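Local coordinates for protein telomerase reverse transcriptase (PDB 6ZD1) that probably extends chromosome ends as a reverse transcriptase, copying a template within the enzyme's RNA component into telomeric DNA repeats, at residues Val332-Arg346 and Gly530-Glu544. Residues are numbered along the deposited sequence; the frame is centred on the assembly and turned at random.
Sequences VLYMIKFDMKECYDR and GAFVNHEKTVEINGE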
loop_
_atom_site.group_PDB
_atom_site.type_symbol
_atom_site.label_atom_id
_atom_site.label_comp_id
_atom_site.label_asym_id
_atom_site.label_seq_id
_atom_site.Cartn_x
_atom_site.Cartn_y
_atom_site.Cartn_z
ATOM N N VAL A 332 -10.323 -24.684 -30.316
ATOM C CA VAL A 332 -8.917 -24.324 -30.185
ATOM C C VAL A 332 -8.835 -22.812 -30.036
ATOM O O VAL A 332 -9.349 -22.062 -30.874
ATOM C CB VAL A 332 -8.104 -24.816 -31.390
ATOM C CG1 VAL A 332 -6.647 -24.395 -31.254
ATOM C CG2 VAL A 332 -8.222 -26.329 -31.522
ATOM N N LEU A 333 -8.218 -22.359 -28.949
ATOM C CA LEU A 333 -8.177 -20.949 -28.592
ATOM C C LEU A 333 -6.756 -20.421 -28.696
ATOM O O LEU A 333 -5.794 -21.132 -28.395
ATOM C CB LEU A 333 -8.712 -20.722 -27.177
ATOM C CG LEU A 333 -10.188 -21.071 -26.999
ATOM C CD1 LEU A 333 -10.586 -20.947 -25.547
ATOM C CD2 LEU A 333 -11.052 -20.177 -27.876
ATOM N N TYR A 334 -6.633 -19.173 -29.131
ATOM C CA TYR A 334 -5.355 -18.495 -29.264
ATOM C C TYR A 334 -5.320 -17.339 -28.278
ATOM O O TYR A 334 -6.319 -16.633 -28.106
ATOM C CB TYR A 334 -5.150 -17.981 -30.694
ATOM C CG TYR A 334 -5.435 -19.020 -31.752
ATOM C CD1 TYR A 334 -6.740 -19.329 -32.119
ATOM C CD2 TYR A 334 -4.403 -19.693 -32.386
ATOM C CE1 TYR A 334 -7.009 -20.284 -33.074
ATOM C CE2 TYR A 334 -4.662 -20.650 -33.347
ATOM C CZ TYR A 334 -5.968 -20.941 -33.687
ATOM O OH TYR A 334 -6.238 -21.890 -34.644
HETATM N N MSE A 335 -4.191 -17.166 -27.605
HETATM C CA MSE A 335 -4.093 -16.072 -26.652
HETATM C C MSE A 335 -2.736 -15.389 -26.640
HETATM O O MSE A 335 -1.698 -16.009 -26.879
HETATM C CB MSE A 335 -4.443 -16.554 -25.248
HETATM C CG MSE A 335 -3.632 -17.727 -24.761
HETATM SE SE MSE A 335 -4.238 -18.261 -22.991
HETATM C CE MSE A 335 -6.083 -18.699 -23.432
ATOM N N ILE A 336 -2.777 -14.091 -26.356
ATOM C CA ILE A 336 -1.614 -13.217 -26.402
ATOM C C ILE A 336 -1.675 -12.289 -25.194
ATOM O O ILE A 336 -2.740 -11.750 -24.873
ATOM C CB ILE A 336 -1.577 -12.419 -27.723
ATOM C CG1 ILE A 336 -0.454 -11.383 -27.716
ATOM C CG2 ILE A 336 -2.931 -11.780 -28.012
ATOM C CD1 ILE A 336 0.863 -11.942 -28.170
ATOM N N LYS A 337 -0.553 -12.140 -24.492
ATOM C CA LYS A 337 -0.431 -11.159 -23.422
ATOM C C LYS A 337 0.689 -10.186 -23.759
ATOM O O LYS A 337 1.709 -10.573 -24.343
ATOM C CB LYS A 337 -0.174 -11.819 -22.057
ATOM C CG LYS A 337 1.261 -12.243 -21.813
ATOM C CD LYS A 337 1.476 -12.656 -20.371
ATOM C CE LYS A 337 2.932 -12.994 -20.112
ATOM N NZ LYS A 337 3.156 -13.410 -18.703
ATOM N N PHE A 338 0.490 -8.920 -23.396
ATOM C CA PHE A 338 1.462 -7.876 -23.686
ATOM C C PHE A 338 1.263 -6.738 -22.695
ATOM O O PHE A 338 0.136 -6.477 -22.267
ATOM C CB PHE A 338 1.342 -7.383 -25.138
ATOM C CG PHE A 338 -0.030 -6.875 -25.516
ATOM C CD1 PHE A 338 -1.023 -7.746 -25.946
ATOM C CD2 PHE A 338 -0.317 -5.519 -25.466
ATOM C CE1 PHE A 338 -2.283 -7.276 -26.300
ATOM C CE2 PHE A 338 -1.571 -5.043 -25.821
ATOM C CZ PHE A 338 -2.555 -5.925 -26.241
ATOM N N ASP A 339 2.366 -6.111 -22.291
ATOM C CA ASP A 339 2.347 -5.046 -21.299
ATOM C C ASP A 339 2.998 -3.782 -21.851
ATOM O O ASP A 339 3.649 -3.792 -22.899
ATOM C CB ASP A 339 3.048 -5.483 -20.005
ATOM C CG ASP A 339 4.517 -5.813 -20.210
ATOM O OD1 ASP A 339 4.859 -6.459 -21.224
ATOM O OD2 ASP A 339 5.334 -5.425 -19.348
HETATM N N MSE A 340 2.822 -2.687 -21.115
HETATM C CA MSE A 340 3.359 -1.390 -21.518
HETATM C C MSE A 340 4.634 -1.027 -20.760
HETATM O O MSE A 340 4.764 -1.301 -19.562
HETATM C CB MSE A 340 2.306 -0.296 -21.328
HETATM C CG MSE A 340 1.037 -0.512 -22.148
HETATM SE SE MSE A 340 1.404 -0.786 -24.046
HETATM C CE MSE A 340 -0.423 -0.926 -24.713
ATOM N N LYS A 341 5.576 -0.420 -21.481
ATOM C CA LYS A 341 6.839 0.037 -20.908
ATOM C C LYS A 341 6.635 1.400 -20.263
ATOM O O LYS A 341 6.368 2.386 -20.961
ATOM C CB LYS A 341 7.915 0.121 -21.987
ATOM C CG LYS A 341 8.547 -1.199 -22.381
ATOM C CD LYS A 341 9.592 -1.004 -23.475
ATOM C CE LYS A 341 8.967 -0.434 -24.742
ATOM N NZ LYS A 341 9.938 -0.355 -25.868
ATOM N N GLU A 342 6.779 1.461 -18.940
ATOM C CA GLU A 342 6.789 2.716 -18.181
ATOM C C GLU A 342 5.581 3.592 -18.522
ATOM O O GLU A 342 5.712 4.741 -18.953
ATOM C CB GLU A 342 8.098 3.478 -18.414
ATOM C CG GLU A 342 9.365 2.662 -18.181
ATOM C CD GLU A 342 9.424 2.044 -16.794
ATOM O OE1 GLU A 342 9.140 0.833 -16.671
ATOM O OE2 GLU A 342 9.747 2.768 -15.828
ATOM N N CYS A 343 4.389 3.021 -18.323
ATOM C CA CYS A 343 3.158 3.681 -18.755
ATOM C C CYS A 343 2.989 5.059 -18.120
ATOM O O CYS A 343 2.447 5.973 -18.754
ATOM C CB CYS A 343 1.950 2.798 -18.447
ATOM S SG CYS A 343 1.583 2.626 -16.704
ATOM N N TYR A 344 3.423 5.230 -16.866
ATOM C CA TYR A 344 3.301 6.537 -16.221
ATOM C C TYR A 344 4.329 7.530 -16.755
ATOM O O TYR A 344 4.002 8.699 -16.997
ATOM C CB TYR A 344 3.442 6.407 -14.706
ATOM C CG TYR A 344 2.237 5.813 -14.025
ATOM C CD1 TYR A 344 2.290 4.547 -13.455
ATOM C CD2 TYR A 344 1.041 6.516 -13.954
ATOM C CE1 TYR A 344 1.187 3.999 -12.834
ATOM C CE2 TYR A 344 -0.067 5.976 -13.334
ATOM C CZ TYR A 344 0.011 4.717 -12.775
ATOM O OH TYR A 344 -1.094 4.175 -12.157
ATOM N N ASP A 345 5.581 7.094 -16.925
ATOM C CA ASP A 345 6.606 8.001 -17.436
ATOM C C ASP A 345 6.335 8.383 -18.884
ATOM O O ASP A 345 6.565 9.532 -19.281
ATOM C CB ASP A 345 7.998 7.373 -17.313
ATOM C CG ASP A 345 8.422 7.148 -15.871
ATOM O OD1 ASP A 345 8.585 5.974 -15.478
ATOM O OD2 ASP A 345 8.587 8.141 -15.132
ATOM N N ARG A 346 5.846 7.438 -19.687
ATOM C CA ARG A 346 5.651 7.641 -21.118
ATOM C C ARG A 346 4.263 8.162 -21.463
ATOM O O ARG A 346 3.999 8.425 -22.641
ATOM C CB ARG A 346 5.906 6.335 -21.889
ATOM C CG ARG A 346 7.212 5.608 -21.559
ATOM C CD ARG A 346 8.412 6.534 -21.546
ATOM N NE ARG A 346 8.689 7.120 -22.854
ATOM C CZ ARG A 346 9.562 8.103 -23.056
ATOM N NH1 ARG A 346 10.238 8.614 -22.036
ATOM N NH2 ARG A 346 9.756 8.580 -24.277
ATOM N N GLY A 530 1.169 7.526 -25.773
ATOM C CA GLY A 530 2.234 7.234 -24.842
ATOM C C GLY A 530 2.361 5.781 -24.446
ATOM O O GLY A 530 3.123 5.473 -23.520
ATOM N N ALA A 531 1.619 4.884 -25.088
ATOM C CA ALA A 531 1.727 3.456 -24.827
ATOM C C ALA A 531 2.785 2.848 -25.742
ATOM O O ALA A 531 2.677 2.942 -26.969
ATOM C CB ALA A 531 0.379 2.770 -25.037
ATOM N N PHE A 532 3.793 2.214 -25.145
ATOM C CA PHE A 532 4.852 1.533 -25.879
ATOM C C PHE A 532 4.876 0.076 -25.442
ATOM O O PHE A 532 5.146 -0.218 -24.272
ATOM C CB PHE A 532 6.213 2.187 -25.627
ATOM C CG PHE A 532 6.335 3.578 -26.183
ATOM C CD1 PHE A 532 5.990 4.680 -25.415
ATOM C CD2 PHE A 532 6.810 3.786 -27.468
ATOM C CE1 PHE A 532 6.111 5.961 -25.922
ATOM C CE2 PHE A 532 6.933 5.067 -27.980
ATOM C CZ PHE A 532 6.580 6.152 -27.209
ATOM N N VAL A 533 4.600 -0.829 -26.382
ATOM C CA VAL A 533 4.501 -2.251 -26.070
ATOM C C VAL A 533 5.868 -2.796 -25.680
ATOM O O VAL A 533 6.861 -2.611 -26.396
ATOM C CB VAL A 533 3.923 -3.029 -27.261
ATOM C CG1 VAL A 533 3.794 -4.515 -26.914
ATOM C CG2 VAL A 533 2.581 -2.451 -27.666
ATOM N N ASN A 534 5.917 -3.494 -24.549
ATOM C CA ASN A 534 7.130 -4.168 -24.093
ATOM C C ASN A 534 7.244 -5.482 -24.861
ATOM O O ASN A 534 6.794 -6.535 -24.410
ATOM C CB ASN A 534 7.076 -4.389 -22.588
ATOM C CG ASN A 534 8.413 -4.784 -22.010
ATOM O OD1 ASN A 534 9.418 -4.844 -22.721
ATOM N ND2 ASN A 534 8.438 -5.046 -20.710
ATOM N N HIS A 535 7.867 -5.414 -26.043
ATOM C CA HIS A 535 7.824 -6.536 -26.978
ATOM C C HIS A 535 8.526 -7.768 -26.422
ATOM O O HIS A 535 8.062 -8.896 -26.624
ATOM C CB HIS A 535 8.444 -6.134 -28.316
ATOM C CG HIS A 535 7.638 -5.130 -29.076
ATOM N ND1 HIS A 535 8.098 -3.857 -29.346
ATOM C CD2 HIS A 535 6.403 -5.209 -29.626
ATOM C CE1 HIS A 535 7.181 -3.197 -30.031
ATOM N NE2 HIS A 535 6.142 -3.994 -30.213
ATOM N N GLU A 536 9.647 -7.581 -25.724
ATOM C CA GLU A 536 10.375 -8.733 -25.205
ATOM C C GLU A 536 9.590 -9.483 -24.136
ATOM O O GLU A 536 9.900 -10.647 -23.862
ATOM C CB GLU A 536 11.728 -8.295 -24.643
ATOM C CG GLU A 536 11.631 -7.343 -23.464
ATOM C CD GLU A 536 12.988 -6.983 -22.896
ATOM O OE1 GLU A 536 13.980 -7.658 -23.250
ATOM O OE2 GLU A 536 13.064 -6.024 -22.098
ATOM N N LYS A 537 8.589 -8.852 -23.528
ATOM C CA LYS A 537 7.729 -9.528 -22.566
ATOM C C LYS A 537 6.449 -10.075 -23.186
ATOM O O LYS A 537 5.669 -10.728 -22.484
ATOM C CB LYS A 537 7.387 -8.579 -21.414
ATOM C CG LYS A 537 8.532 -8.364 -20.437
ATOM C CD LYS A 537 9.058 -9.692 -19.906
ATOM C CE LYS A 537 10.034 -9.487 -18.758
ATOM N NZ LYS A 537 11.194 -8.641 -19.148
ATOM N N THR A 538 6.215 -9.830 -24.474
ATOM C CA THR A 538 5.053 -10.388 -25.154
ATOM C C THR A 538 5.132 -11.911 -25.181
ATOM O O THR A 538 6.176 -12.485 -25.505
ATOM C CB THR A 538 4.969 -9.826 -26.576
ATOM O OG1 THR A 538 4.559 -8.453 -26.525
ATOM C CG2 THR A 538 3.984 -10.610 -27.415
ATOM N N VAL A 539 4.034 -12.567 -24.805
ATOM C CA VAL A 539 3.961 -14.023 -24.776
ATOM C C VAL A 539 2.708 -14.466 -25.521
ATOM O O VAL A 539 1.625 -13.908 -25.311
ATOM C CB VAL A 539 3.962 -14.564 -23.332
ATOM C CG1 VAL A 539 3.802 -16.077 -23.321
ATOM C CG2 VAL A 539 5.249 -14.166 -22.627
ATOM N N GLU A 540 2.852 -15.476 -26.378
ATOM C CA GLU A 540 1.743 -15.972 -27.180
ATOM C C GLU A 540 1.751 -17.490 -27.170
ATOM O O GLU A 540 2.782 -18.109 -27.450
ATOM C CB GLU A 540 1.831 -15.458 -28.624
ATOM C CG GLU A 540 0.642 -15.839 -29.495
ATOM C CD GLU A 540 0.896 -15.598 -30.972
ATOM O OE1 GLU A 540 0.350 -16.359 -31.803
ATOM O OE2 GLU A 540 1.646 -14.654 -31.301
ATOM N N ILE A 541 0.603 -18.088 -26.848
ATOM C CA ILE A 541 0.411 -19.527 -26.957
ATOM C C ILE A 541 -0.941 -19.783 -27.607
ATOM O O ILE A 541 -1.838 -18.936 -27.584
ATOM C CB ILE A 541 0.508 -20.261 -25.597
ATOM C CG1 ILE A 541 -0.535 -19.740 -24.613
ATOM C CG2 ILE A 541 1.907 -20.128 -25.014
ATOM C CD1 ILE A 541 -0.515 -20.477 -23.296
ATOM N N ASN A 542 -1.066 -20.956 -28.227
ATOM C CA ASN A 542 -2.287 -21.337 -28.925
ATOM C C ASN A 542 -2.801 -22.728 -28.589
ATOM O O ASN A 542 -3.983 -22.996 -28.828
ATOM C CB ASN A 542 -2.088 -21.239 -30.446
ATOM C CG ASN A 542 -0.908 -22.055 -30.943
ATOM O OD1 ASN A 542 -0.535 -23.068 -30.350
ATOM N ND2 ASN A 542 -0.316 -21.614 -32.045
ATOM N N GLY A 543 -1.968 -23.623 -28.071
ATOM C CA GLY A 543 -2.430 -24.959 -27.760
ATOM C C GLY A 543 -2.936 -25.726 -28.965
ATOM O O GLY A 543 -4.028 -26.298 -28.932
ATOM N N GLU A 544 -2.159 -25.730 -30.049
ATOM C CA GLU A 544 -2.428 -26.587 -31.198
ATOM C C GLU A 544 -1.656 -27.895 -31.126
ATOM O O GLU A 544 -1.338 -28.483 -32.169
ATOM C CB GLU A 544 -2.100 -25.854 -32.501
ATOM C CG GLU A 544 -3.046 -24.715 -32.851
ATOM C CD GLU A 544 -2.714 -24.069 -34.187
ATOM O OE1 GLU A 544 -1.690 -24.446 -34.797
ATOM O OE2 GLU A 544 -3.474 -23.183 -34.629
HETATM O O HOH W 1 4.187 2.639 -22.433
#
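Lys337 and Val539 form a hydrogen-bonded antiparallel pair: Lys337 N reaches Val539 O at 2.9 Å, and Val539 N returns to Lys337 O. Two residues along, Met335 and Ile541 exchange the same two bonds. Ile336, between them, turns its backbone polar groups the other way, to Phe506, while its CD1 packs against Thr538 CG2. On the opposite face, the extended Lys337 side chain runs beside Val539, Lys337 CE 3.6 Å from Val539 CG2, and Lys337 NZ hydrogen-bonds to Thr552 O. Glu540 OE2 makes a salt bridge to Lys518. This is part of the palm sheet of the reverse transcriptase fold: 334-339 is an inner strand of four, antiparallel, between 503-508 and the outermost strand 539-541. Asp339 sits in motif A and touches Asp503 of the VDD motif, a pair that probably binds catalytic metal, as in the family. On the N-terminal side of Thr538 a turn through His535-Lys537 interrupts the pairing, which resumes with Asn534 N to Asp339 O (2.8 Å) and Lys341 N to Phe532 O (2.8 Å), either side of Met340. Asn534, its CG anti to the backbone N (chi1 -167°), brings ND2 to Asp339 OD2 for a weak bond of 3.4 Å, amide and carboxylate planes 41° apart; Lys341 CG lies against Asn534 CB. A water gives to Lys341 O and Gly530 O and accepts from Phe532 N (2.8 Å). At the far end Tyr334 OH donates to the anti lone pair of Glu544 OE2 at 3.1 Å, while Glu544 N bonds to Asn542 OD1 from above the amide's carbonyl plane, closing an Asx turn.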